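Local coordinates for putative uncharacterized protein (Chaetomium thermophilum, PDB 5IJP) that probably senses cellular phosphate status as the SPX domain of Vtc4, binding inositol hexakisphosphate on a basic surface of its helical bundle, at residues M1-Q5 / I20-G24; A27-R31 / K147-T152; F58-E63 / L156-F160. One frame throughout, in Å; residues are numbered along the deposited sequence.

Interaction 1 (M1-Q5 / I20-G24); sequences MKFGQ and IDYDG. With IHP (inositol hexakisphosphate), chain C.
The ring of F3 leans an edge onto one face of Y22: CD2 of F3 stands 3.6 Å above the phenol plane, over its centre, and the two planes are turned 53° apart with centroids 4.8 Å from each other, an edge-to-face pair. At its own edge the F3 ring meets CD1 of I20. In the plane of the Y22 ring, at the hydroxyl edge, lies a phosphate oxygen of inositol hexakisphosphate, and Y22 OH donates to this O43 at 2.7 Å. The first torsion of Y22, with CG anti to the backbone N (chi1 -162°), carries the ring from helix 22-30 toward the chain start, so that the one group both supports F3 and bonds the ligand. Backbone atoms provide the other grip. G4 N gives its hydrogen to O23 at 2.8 Å and F3 N to O33 at 3.3 Å, the latter fairly straight (161°), while the terminal M1 N reaches O32 of a second phosphate at 2.8 Å. G4 has no side chain, and its CA lies 4.0 Å from the D23 carboxylate oxygen OD1. Outside the two segments, K26, K30 and K147 add their ammonium groups to the ligand.

All three terminal oxygens of the phosphate at P3 are therefore bonded from this contact, two by amides in the first turn of helix 3-9 and one by a phenol. The positive end of that helix dipole would probably stabilise the anion, and the aromatic pair probably helps to hold the two binding elements together.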
loop_
_atom_site.group_PDB
_atom_site.type_symbol
_atom_site.label_atom_id
_atom_site.label_comp_id
_atom_site.label_asym_id
_atom_site.label_seq_id
_atom_site.Cartn_x
_atom_site.Cartn_y
_atom_site.Cartn_z
ATOM N N MET A 1 -5.960 -14.414 -15.476
ATOM C CA MET A 1 -5.126 -13.341 -14.938
ATOM C C MET A 1 -3.646 -13.731 -14.801
ATOM O O MET A 1 -3.296 -14.904 -14.959
ATOM C CB MET A 1 -5.695 -12.822 -13.604
ATOM C CG MET A 1 -6.528 -11.559 -13.748
ATOM S SD MET A 1 -5.592 -10.087 -14.259
ATOM C CE MET A 1 -4.789 -9.651 -12.721
ATOM N N LYS A 2 -2.781 -12.735 -14.518
ATOM C CA LYS A 2 -1.332 -12.903 -14.359
ATOM C C LYS A 2 -0.749 -11.979 -13.269
ATOM O O LYS A 2 0.267 -11.316 -13.495
ATOM C CB LYS A 2 -0.591 -12.752 -15.718
ATOM C CG LYS A 2 -1.216 -11.773 -16.727
ATOM C CD LYS A 2 -0.866 -10.308 -16.470
ATOM C CE LYS A 2 -1.638 -9.381 -17.376
ATOM N NZ LYS A 2 -1.401 -7.954 -17.036
ATOM N N PHE A 3 -1.387 -11.963 -12.077
ATOM C CA PHE A 3 -0.976 -11.125 -10.944
ATOM C C PHE A 3 0.385 -11.504 -10.343
ATOM O O PHE A 3 1.132 -10.608 -9.943
ATOM C CB PHE A 3 -2.058 -11.070 -9.851
ATOM C CG PHE A 3 -1.825 -9.968 -8.840
ATOM C CD1 PHE A 3 -2.230 -8.665 -9.102
ATOM C CD2 PHE A 3 -1.174 -10.230 -7.640
ATOM C CE1 PHE A 3 -1.987 -7.642 -8.181
ATOM C CE2 PHE A 3 -0.919 -9.205 -6.727
ATOM C CZ PHE A 3 -1.333 -7.920 -7.001
ATOM N N GLY A 4 0.681 -12.805 -10.276
ATOM C CA GLY A 4 1.930 -13.344 -9.739
ATOM C C GLY A 4 3.179 -12.747 -10.363
ATOM O O GLY A 4 4.165 -12.494 -9.665
ATOM N N GLN A 5 3.124 -12.495 -11.684
ATOM C CA GLN A 5 4.200 -11.889 -12.466
ATOM C C GLN A 5 4.061 -10.358 -12.481
ATOM O O GLN A 5 5.076 -9.662 -12.543
ATOM C CB GLN A 5 4.204 -12.452 -13.895
ATOM C CG GLN A 5 5.559 -12.375 -14.584
ATOM C CD GLN A 5 5.526 -13.023 -15.943
ATOM O OE1 GLN A 5 5.037 -12.449 -16.921
ATOM N NE2 GLN A 5 6.052 -14.234 -16.035
ATOM N N ILE A 20 3.214 -8.130 -0.747
ATOM C CA ILE A 20 2.441 -9.335 -0.409
ATOM C C ILE A 20 3.183 -10.588 -0.857
ATOM O O ILE A 20 3.733 -10.615 -1.961
ATOM C CB ILE A 20 1.001 -9.370 -1.013
ATOM C CG1 ILE A 20 0.533 -8.013 -1.574
ATOM C CG2 ILE A 20 -0.002 -9.935 -0.022
ATOM C CD1 ILE A 20 0.688 -7.898 -3.087
ATOM N N ASP A 21 3.159 -11.638 -0.023
ATOM C CA ASP A 21 3.753 -12.925 -0.373
ATOM C C ASP A 21 2.643 -13.720 -1.073
ATOM O O ASP A 21 2.143 -14.717 -0.544
ATOM C CB ASP A 21 4.306 -13.645 0.876
ATOM C CG ASP A 21 5.177 -14.861 0.602
ATOM O OD1 ASP A 21 5.705 -14.978 -0.529
ATOM O OD2 ASP A 21 5.364 -15.676 1.530
ATOM N N TYR A 22 2.226 -13.216 -2.254
ATOM C CA TYR A 22 1.161 -13.755 -3.101
ATOM C C TYR A 22 1.418 -15.206 -3.491
ATOM O O TYR A 22 0.502 -16.022 -3.405
ATOM C CB TYR A 22 0.966 -12.869 -4.344
ATOM C CG TYR A 22 -0.353 -13.085 -5.054
ATOM C CD1 TYR A 22 -1.502 -12.411 -4.651
ATOM C CD2 TYR A 22 -0.445 -13.934 -6.152
ATOM C CE1 TYR A 22 -2.718 -12.598 -5.308
ATOM C CE2 TYR A 22 -1.655 -14.129 -6.816
ATOM C CZ TYR A 22 -2.789 -13.457 -6.391
ATOM O OH TYR A 22 -3.983 -13.646 -7.042
ATOM N N ASP A 23 2.665 -15.527 -3.889
ATOM C CA ASP A 23 3.080 -16.879 -4.268
ATOM C C ASP A 23 3.147 -17.800 -3.047
ATOM O O ASP A 23 2.849 -18.990 -3.164
ATOM C CB ASP A 23 4.428 -16.845 -5.012
ATOM C CG ASP A 23 4.403 -16.170 -6.377
ATOM O OD1 ASP A 23 3.378 -15.533 -6.712
ATOM O OD2 ASP A 23 5.413 -16.270 -7.104
ATOM N N GLY A 24 3.515 -17.233 -1.896
ATOM C CA GLY A 24 3.601 -17.939 -0.622
ATOM C C GLY A 24 2.239 -18.323 -0.076
ATOM O O GLY A 24 2.064 -19.439 0.420
HETATM C C1 IHP C . -3.856 -19.411 -11.313
HETATM C C2 IHP C . -3.948 -18.207 -12.240
HETATM C C3 IHP C . -2.697 -17.341 -12.178
HETATM C C4 IHP C . -1.436 -18.162 -12.420
HETATM C C5 IHP C . -1.347 -19.362 -11.487
HETATM C C6 IHP C . -2.597 -20.225 -11.578
HETATM O O11 IHP C . -5.000 -20.254 -11.564
HETATM P P1 IHP C . -5.986 -21.025 -10.526
HETATM O O21 IHP C . -7.220 -21.481 -11.232
HETATM O O31 IHP C . -5.167 -22.184 -9.954
HETATM O O41 IHP C . -6.282 -20.037 -9.393
HETATM O O12 IHP C . -5.076 -17.405 -11.829
HETATM P P2 IHP C . -6.380 -17.015 -12.736
HETATM O O22 IHP C . -7.425 -18.096 -12.451
HETATM O O32 IHP C . -6.028 -16.919 -14.188
HETATM O O42 IHP C . -6.903 -15.692 -12.168
HETATM O O13 IHP C . -2.617 -16.719 -10.878
HETATM P P3 IHP C . -2.787 -15.174 -10.449
HETATM O O23 IHP C . -1.462 -14.605 -10.083
HETATM O O33 IHP C . -3.447 -14.436 -11.619
HETATM O O43 IHP C . -3.773 -15.178 -9.284
HETATM O O14 IHP C . -0.290 -17.316 -12.188
HETATM P P4 IHP C . 0.573 -16.502 -13.341
HETATM O O24 IHP C . 0.958 -15.164 -12.704
HETATM O O34 IHP C . 1.760 -17.305 -13.757
HETATM O O44 IHP C . -0.381 -16.208 -14.507
HETATM O O15 IHP C . -0.217 -20.162 -11.893
HETATM P P5 IHP C . 1.178 -20.490 -11.183
HETATM O O25 IHP C . 0.953 -20.379 -9.669
HETATM O O35 IHP C . 2.142 -19.377 -11.604
HETATM O O45 IHP C . 1.652 -21.846 -11.594
HETATM O O16 IHP C . -2.510 -21.250 -10.564
HETATM P P6 IHP C . -1.861 -22.711 -10.512
HETATM O O26 IHP C . -1.157 -22.945 -11.857
HETATM O O36 IHP C . -2.915 -23.730 -10.227
HETATM O O46 IHP C . -0.789 -22.653 -9.421
#

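Interaction 2 (A27-R31 / K147-T152); sequences ADLKR and KHDKMT. With IHP (inositol hexakisphosphate), chain C.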
loop_
_atom_site.group_PDB
_atom_site.type_symbol
_atom_site.label_atom_id
_atom_site.label_comp_id
_atom_site.label_asym_id
_atom_site.label_seq_id
_atom_site.Cartn_x
_atom_site.Cartn_y
_atom_site.Cartn_z
ATOM N N ALA A 27 0.572 -21.023 -2.415
ATOM C CA ALA A 27 1.151 -22.335 -2.122
ATOM C C ALA A 27 0.546 -22.935 -0.849
ATOM O O ALA A 27 0.405 -24.156 -0.758
ATOM C CB ALA A 27 2.660 -22.218 -1.978
ATOM N N ASP A 28 0.179 -22.071 0.121
ATOM C CA ASP A 28 -0.437 -22.443 1.398
ATOM C C ASP A 28 -1.850 -23.011 1.194
ATOM O O ASP A 28 -2.276 -23.874 1.964
ATOM C CB ASP A 28 -0.473 -21.234 2.346
ATOM C CG ASP A 28 -0.756 -21.594 3.789
ATOM O OD1 ASP A 28 0.193 -21.993 4.498
ATOM O OD2 ASP A 28 -1.925 -21.468 4.214
ATOM N N LEU A 29 -2.561 -22.530 0.151
ATOM C CA LEU A 29 -3.914 -22.965 -0.214
ATOM C C LEU A 29 -3.921 -24.388 -0.776
ATOM O O LEU A 29 -4.930 -25.086 -0.665
ATOM C CB LEU A 29 -4.538 -21.999 -1.237
ATOM C CG LEU A 29 -4.887 -20.594 -0.741
ATOM C CD1 LEU A 29 -5.125 -19.652 -1.903
ATOM C CD2 LEU A 29 -6.097 -20.615 0.167
ATOM N N LYS A 30 -2.798 -24.804 -1.388
ATOM C CA LYS A 30 -2.611 -26.133 -1.975
ATOM C C LYS A 30 -2.219 -27.158 -0.900
ATOM O O LYS A 30 -2.345 -28.364 -1.132
ATOM C CB LYS A 30 -1.539 -26.089 -3.087
ATOM C CG LYS A 30 -1.799 -25.078 -4.209
ATOM C CD LYS A 30 -2.684 -25.634 -5.322
ATOM C CE LYS A 30 -2.957 -24.599 -6.384
ATOM N NZ LYS A 30 -3.845 -25.129 -7.451
ATOM N N ARG A 31 -1.751 -26.679 0.273
ATOM C CA ARG A 31 -1.309 -27.509 1.396
ATOM C C ARG A 31 -2.446 -27.870 2.373
ATOM O O ARG A 31 -2.378 -27.548 3.564
ATOM C CB ARG A 31 -0.113 -26.859 2.121
ATOM C CG ARG A 31 1.206 -26.974 1.364
ATOM C CD ARG A 31 2.348 -26.288 2.093
ATOM N NE ARG A 31 2.314 -24.833 1.931
ATOM C CZ ARG A 31 3.249 -24.003 2.384
ATOM N NH1 ARG A 31 4.309 -24.474 3.032
ATOM N NH2 ARG A 31 3.135 -22.696 2.190
ATOM N N LYS A 147 -9.466 -16.062 -4.126
ATOM C CA LYS A 147 -8.842 -17.320 -4.547
ATOM C C LYS A 147 -9.082 -18.387 -3.472
ATOM O O LYS A 147 -9.327 -19.545 -3.810
ATOM C CB LYS A 147 -7.334 -17.121 -4.783
ATOM C CG LYS A 147 -6.663 -18.253 -5.561
ATOM C CD LYS A 147 -5.141 -18.109 -5.583
ATOM C CE LYS A 147 -4.613 -17.369 -6.793
ATOM N NZ LYS A 147 -4.629 -18.217 -8.016
ATOM N N HIS A 148 -9.026 -17.982 -2.182
ATOM C CA HIS A 148 -9.270 -18.831 -1.012
ATOM C C HIS A 148 -10.730 -19.302 -1.005
ATOM O O HIS A 148 -10.985 -20.491 -0.818
ATOM C CB HIS A 148 -8.922 -18.065 0.284
ATOM C CG HIS A 148 -9.351 -18.750 1.547
ATOM N ND1 HIS A 148 -10.574 -18.479 2.133
ATOM C CD2 HIS A 148 -8.702 -19.667 2.299
ATOM C CE1 HIS A 148 -10.633 -19.246 3.208
ATOM N NE2 HIS A 148 -9.528 -19.973 3.353
ATOM N N ASP A 149 -11.677 -18.369 -1.239
ATOM C CA ASP A 149 -13.119 -18.624 -1.286
ATOM C C ASP A 149 -13.526 -19.527 -2.459
ATOM O O ASP A 149 -14.519 -20.248 -2.353
ATOM C CB ASP A 149 -13.897 -17.296 -1.334
ATOM C CG ASP A 149 -13.742 -16.396 -0.115
ATOM O OD1 ASP A 149 -12.846 -16.665 0.720
ATOM O OD2 ASP A 149 -14.515 -15.423 0.003
ATOM N N LYS A 150 -12.756 -19.487 -3.566
ATOM C CA LYS A 150 -13.000 -20.281 -4.772
ATOM C C LYS A 150 -12.375 -21.679 -4.715
ATOM O O LYS A 150 -12.993 -22.630 -5.194
ATOM C CB LYS A 150 -12.527 -19.529 -6.027
ATOM C CG LYS A 150 -13.519 -18.482 -6.532
ATOM C CD LYS A 150 -12.942 -17.614 -7.656
ATOM C CE LYS A 150 -13.065 -18.218 -9.040
ATOM N NZ LYS A 150 -14.462 -18.179 -9.547
ATOM N N MET A 151 -11.156 -21.804 -4.149
ATOM C CA MET A 151 -10.432 -23.078 -4.053
ATOM C C MET A 151 -10.910 -23.973 -2.909
ATOM O O MET A 151 -11.191 -25.151 -3.136
ATOM C CB MET A 151 -8.916 -22.845 -3.923
ATOM C CG MET A 151 -8.230 -22.499 -5.220
ATOM S SD MET A 151 -6.442 -22.366 -4.979
ATOM C CE MET A 151 -5.923 -22.053 -6.639
ATOM N N THR A 152 -10.968 -23.424 -1.682
ATOM C CA THR A 152 -11.326 -24.157 -0.464
ATOM C C THR A 152 -12.833 -24.338 -0.266
ATOM O O THR A 152 -13.271 -25.418 0.135
ATOM C CB THR A 152 -10.677 -23.506 0.779
ATOM O OG1 THR A 152 -11.394 -22.323 1.137
ATOM C CG2 THR A 152 -9.195 -23.188 0.583
HETATM C C1 IHP C . -3.856 -19.411 -11.313
HETATM C C2 IHP C . -3.948 -18.207 -12.240
HETATM C C3 IHP C . -2.697 -17.341 -12.178
HETATM C C4 IHP C . -1.436 -18.162 -12.420
HETATM C C5 IHP C . -1.347 -19.362 -11.487
HETATM C C6 IHP C . -2.597 -20.225 -11.578
HETATM O O11 IHP C . -5.000 -20.254 -11.564
HETATM P P1 IHP C . -5.986 -21.025 -10.526
HETATM O O21 IHP C . -7.220 -21.481 -11.232
HETATM O O31 IHP C . -5.167 -22.184 -9.954
HETATM O O41 IHP C . -6.282 -20.037 -9.393
HETATM O O12 IHP C . -5.076 -17.405 -11.829
HETATM P P2 IHP C . -6.380 -17.015 -12.736
HETATM O O22 IHP C . -7.425 -18.096 -12.451
HETATM O O32 IHP C . -6.028 -16.919 -14.188
HETATM O O42 IHP C . -6.903 -15.692 -12.168
HETATM O O13 IHP C . -2.617 -16.719 -10.878
HETATM P P3 IHP C . -2.787 -15.174 -10.449
HETATM O O23 IHP C . -1.462 -14.605 -10.083
HETATM O O33 IHP C . -3.447 -14.436 -11.619
HETATM O O43 IHP C . -3.773 -15.178 -9.284
HETATM O O14 IHP C . -0.290 -17.316 -12.188
HETATM P P4 IHP C . 0.573 -16.502 -13.341
HETATM O O24 IHP C . 0.958 -15.164 -12.704
HETATM O O34 IHP C . 1.760 -17.305 -13.757
HETATM O O44 IHP C . -0.381 -16.208 -14.507
HETATM O O15 IHP C . -0.217 -20.162 -11.893
HETATM P P5 IHP C . 1.178 -20.490 -11.183
HETATM O O25 IHP C . 0.953 -20.379 -9.669
HETATM O O35 IHP C . 2.142 -19.377 -11.604
HETATM O O45 IHP C . 1.652 -21.846 -11.594
HETATM O O16 IHP C . -2.510 -21.250 -10.564
HETATM P P6 IHP C . -1.861 -22.711 -10.512
HETATM O O26 IHP C . -1.157 -22.945 -11.857
HETATM O O36 IHP C . -2.915 -23.730 -10.227
HETATM O O46 IHP C . -0.789 -22.653 -9.421
#
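L29 packs tightly against helix 110-151, with its two methyls on different partners. CD2 comes to the edge of the H148 imidazole, near its plane, at 3.5 Å from CD2 of that ring, and also meets T152 CG2 at 4.0 Å; CD1 lies 4.0 Å from CD of K147. The leucine CG is anti to its carbonyl carbon (chi1 -69°), which sends the fork into this corner.

H148 is held from several sides. Its ND1 donates to D149 OD1 at 3.2 Å, almost straight (168°) and in the ring plane, and its NE2 is bonded to E55. T152 OG1 stands over the ring centre and bonds H148 O at 2.7 Å, from above the carbonyl plane. Carboxylates at both ring nitrogens would probably favour the protonated imidazole. The F58 ring meets it with the two planes only about 5° apart.

K147, also buried, runs out from this packed part to inositol hexakisphosphate; bent at its last two torsions, it sends NZ to O41 at 2.8 Å and more weakly to O43. The looser, more open side belongs to K30 and M151. They cross obliquely, K30 NZ passing M151 CE at 3.8 Å, and K30 NZ donates to O36 of the ligand at 3.2 Å.

A packed interior, with L29 set against a carboxylate-bonded histidine, thus backs two ligand-binding lysines, the arrangement of the basic inositol phosphate site on an SPX domain.

Interaction 3 (F58-E63 / L156-F160); sequences FVSKLE and LKPVF
The short helix 157-165 packs back onto the long helix 52-97 of the bundle, and L156 and F160, one turn apart, make the joint. The nearest CA atoms, V59 to L156 at 8.6 Å and E63 to F160 at 9.8 Å, show that the segments run in the same sense, far enough apart for side chains to meet between them.

F160 is met on one face by L62, the two side chains coming from opposite directions. CD2 of L62 lies 3.9 Å from the ring centroid and 19° off its normal, displaced toward the rim, a CH-pi contact. The leucine CG is anti to its backbone N (chi1 -170°), which directs this methyl at the ring. At the edge of the same ring, near its plane, are V59 CG1, 4.2 Å from F160 CZ, and the aliphatic CG of E63, 4.1 Å from that atom.

L156 forks between the other partners. Its CD1 touches the edge of the F58 ring, in plane, at 3.8 Å from F58 CD2, and its CD2 meets V59 CG2 at 3.8 Å. An alanine in place of F160 would remove the ring and is likely to open a gap beside V59, leaving the L62 methyl without its aromatic face.

Behind the contact, L62 also touches I144, F160 touches I145 and F58 packs on L25, so the joint continues into neighbouring helices. It is apolar helix-on-helix packing, in keeping with the helical bundle of SPX domains.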
loop_
_atom_site.group_PDB
_atom_site.type_symbol
_atom_site.label_atom_id
_atom_site.label_comp_id
_atom_site.label_asym_id
_atom_site.label_seq_id
_atom_site.Cartn_x
_atom_site.Cartn_y
_atom_site.Cartn_z
ATOM N N PHE A 58 -3.782 -20.335 7.546
ATOM C CA PHE A 58 -3.878 -19.370 6.449
ATOM C C PHE A 58 -4.191 -17.955 6.938
ATOM O O PHE A 58 -3.547 -17.015 6.478
ATOM C CB PHE A 58 -4.884 -19.829 5.375
ATOM C CG PHE A 58 -4.938 -18.956 4.141
ATOM C CD1 PHE A 58 -3.934 -19.018 3.180
ATOM C CD2 PHE A 58 -6.000 -18.086 3.930
ATOM C CE1 PHE A 58 -3.984 -18.209 2.040
ATOM C CE2 PHE A 58 -6.052 -17.282 2.786
ATOM C CZ PHE A 58 -5.045 -17.351 1.849
ATOM N N VAL A 59 -5.164 -17.809 7.868
ATOM C CA VAL A 59 -5.572 -16.518 8.447
ATOM C C VAL A 59 -4.390 -15.858 9.170
ATOM O O VAL A 59 -4.140 -14.672 8.951
ATOM C CB VAL A 59 -6.849 -16.628 9.332
ATOM C CG1 VAL A 59 -7.173 -15.307 10.029
ATOM C CG2 VAL A 59 -8.045 -17.091 8.508
ATOM N N SER A 60 -3.638 -16.641 9.976
ATOM C CA SER A 60 -2.449 -16.182 10.704
ATOM C C SER A 60 -1.357 -15.700 9.741
ATOM O O SER A 60 -0.729 -14.674 10.001
ATOM C CB SER A 60 -1.911 -17.288 11.607
ATOM O OG SER A 60 -2.853 -17.628 12.611
ATOM N N LYS A 61 -1.162 -16.424 8.618
ATOM C CA LYS A 61 -0.189 -16.087 7.576
ATOM C C LYS A 61 -0.632 -14.847 6.790
ATOM O O LYS A 61 0.214 -14.038 6.404
ATOM C CB LYS A 61 0.024 -17.277 6.630
ATOM N N LEU A 62 -1.953 -14.701 6.565
ATOM C CA LEU A 62 -2.556 -13.574 5.847
ATOM C C LEU A 62 -2.511 -12.292 6.689
ATOM O O LEU A 62 -2.242 -11.220 6.143
ATOM C CB LEU A 62 -4.002 -13.915 5.436
ATOM C CG LEU A 62 -4.720 -12.952 4.483
ATOM C CD1 LEU A 62 -4.199 -13.084 3.058
ATOM C CD2 LEU A 62 -6.213 -13.202 4.500
ATOM N N GLU A 63 -2.778 -12.408 8.009
ATOM C CA GLU A 63 -2.752 -11.288 8.954
ATOM C C GLU A 63 -1.328 -10.770 9.143
ATOM O O GLU A 63 -1.138 -9.557 9.233
ATOM C CB GLU A 63 -3.376 -11.677 10.303
ATOM C CG GLU A 63 -4.897 -11.720 10.281
ATOM C CD GLU A 63 -5.578 -12.225 11.540
ATOM O OE1 GLU A 63 -4.997 -13.085 12.241
ATOM O OE2 GLU A 63 -6.721 -11.787 11.802
ATOM N N LEU A 156 -13.696 -16.053 3.417
ATOM C CA LEU A 156 -12.926 -15.126 4.252
ATOM C C LEU A 156 -13.269 -13.659 3.978
ATOM O O LEU A 156 -12.936 -12.790 4.786
ATOM C CB LEU A 156 -11.410 -15.354 4.110
ATOM C CG LEU A 156 -10.736 -16.236 5.165
ATOM C CD1 LEU A 156 -9.247 -16.348 4.902
ATOM C CD2 LEU A 156 -10.967 -15.715 6.580
ATOM N N LYS A 157 -13.951 -13.396 2.848
ATOM C CA LYS A 157 -14.366 -12.071 2.392
ATOM C C LYS A 157 -15.290 -11.294 3.370
ATOM O O LYS A 157 -15.045 -10.097 3.505
ATOM C CB LYS A 157 -15.004 -12.151 0.993
ATOM C CG LYS A 157 -14.873 -10.865 0.177
ATOM C CD LYS A 157 -15.267 -11.052 -1.294
ATOM C CE LYS A 157 -14.140 -11.552 -2.175
ATOM N NZ LYS A 157 -13.096 -10.516 -2.400
ATOM N N PRO A 158 -16.313 -11.889 4.062
ATOM C CA PRO A 158 -17.183 -11.074 4.938
ATOM C C PRO A 158 -16.499 -10.141 5.947
ATOM O O PRO A 158 -16.958 -9.007 6.092
ATOM C CB PRO A 158 -18.044 -12.117 5.649
ATOM C CG PRO A 158 -18.135 -13.227 4.687
ATOM C CD PRO A 158 -16.791 -13.289 4.018
ATOM N N VAL A 159 -15.424 -10.587 6.631
ATOM C CA VAL A 159 -14.747 -9.725 7.613
ATOM C C VAL A 159 -13.489 -9.053 7.036
ATOM O O VAL A 159 -13.111 -7.982 7.512
ATOM C CB VAL A 159 -14.460 -10.393 8.990
ATOM C CG1 VAL A 159 -15.742 -10.886 9.656
ATOM C CG2 VAL A 159 -13.417 -11.507 8.895
ATOM N N PHE A 160 -12.847 -9.670 6.028
ATOM C CA PHE A 160 -11.631 -9.121 5.430
ATOM C C PHE A 160 -11.887 -7.973 4.440
ATOM O O PHE A 160 -10.942 -7.240 4.131
ATOM C CB PHE A 160 -10.766 -10.223 4.805
ATOM C CG PHE A 160 -9.785 -10.835 5.779
ATOM C CD1 PHE A 160 -10.093 -12.007 6.458
ATOM C CD2 PHE A 160 -8.559 -10.228 6.031
ATOM C CE1 PHE A 160 -9.190 -12.565 7.368
ATOM C CE2 PHE A 160 -7.657 -10.786 6.943
ATOM C CZ PHE A 160 -7.978 -11.952 7.604
#

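Interactions 1 and 2 share helix 22-30 and one inositol hexakisphosphate; their centres lie 13 Å apart, and they touch where Y22 OH passes K147 CE at 3.8 Å. Y22 OH bonds O43, which K147 NZ also reaches weakly, its stronger bond being to O41 on another phosphate. Interaction 3, its centre 12 Å from that of interaction 2, continues away from the ligand: D149 OD1 probably accepts a hydrogen bond from L156 N at 2.9 Å, and F58 CD2 packs against H148 CD2 at 3.5 Å. The F58 side chain is about 11 Å from the ligand, and interactions 1 and 3 do not touch, their nearest atoms being about 6 Å apart. Interaction 2 touches both of the others and so links the pocket with the packing around F58.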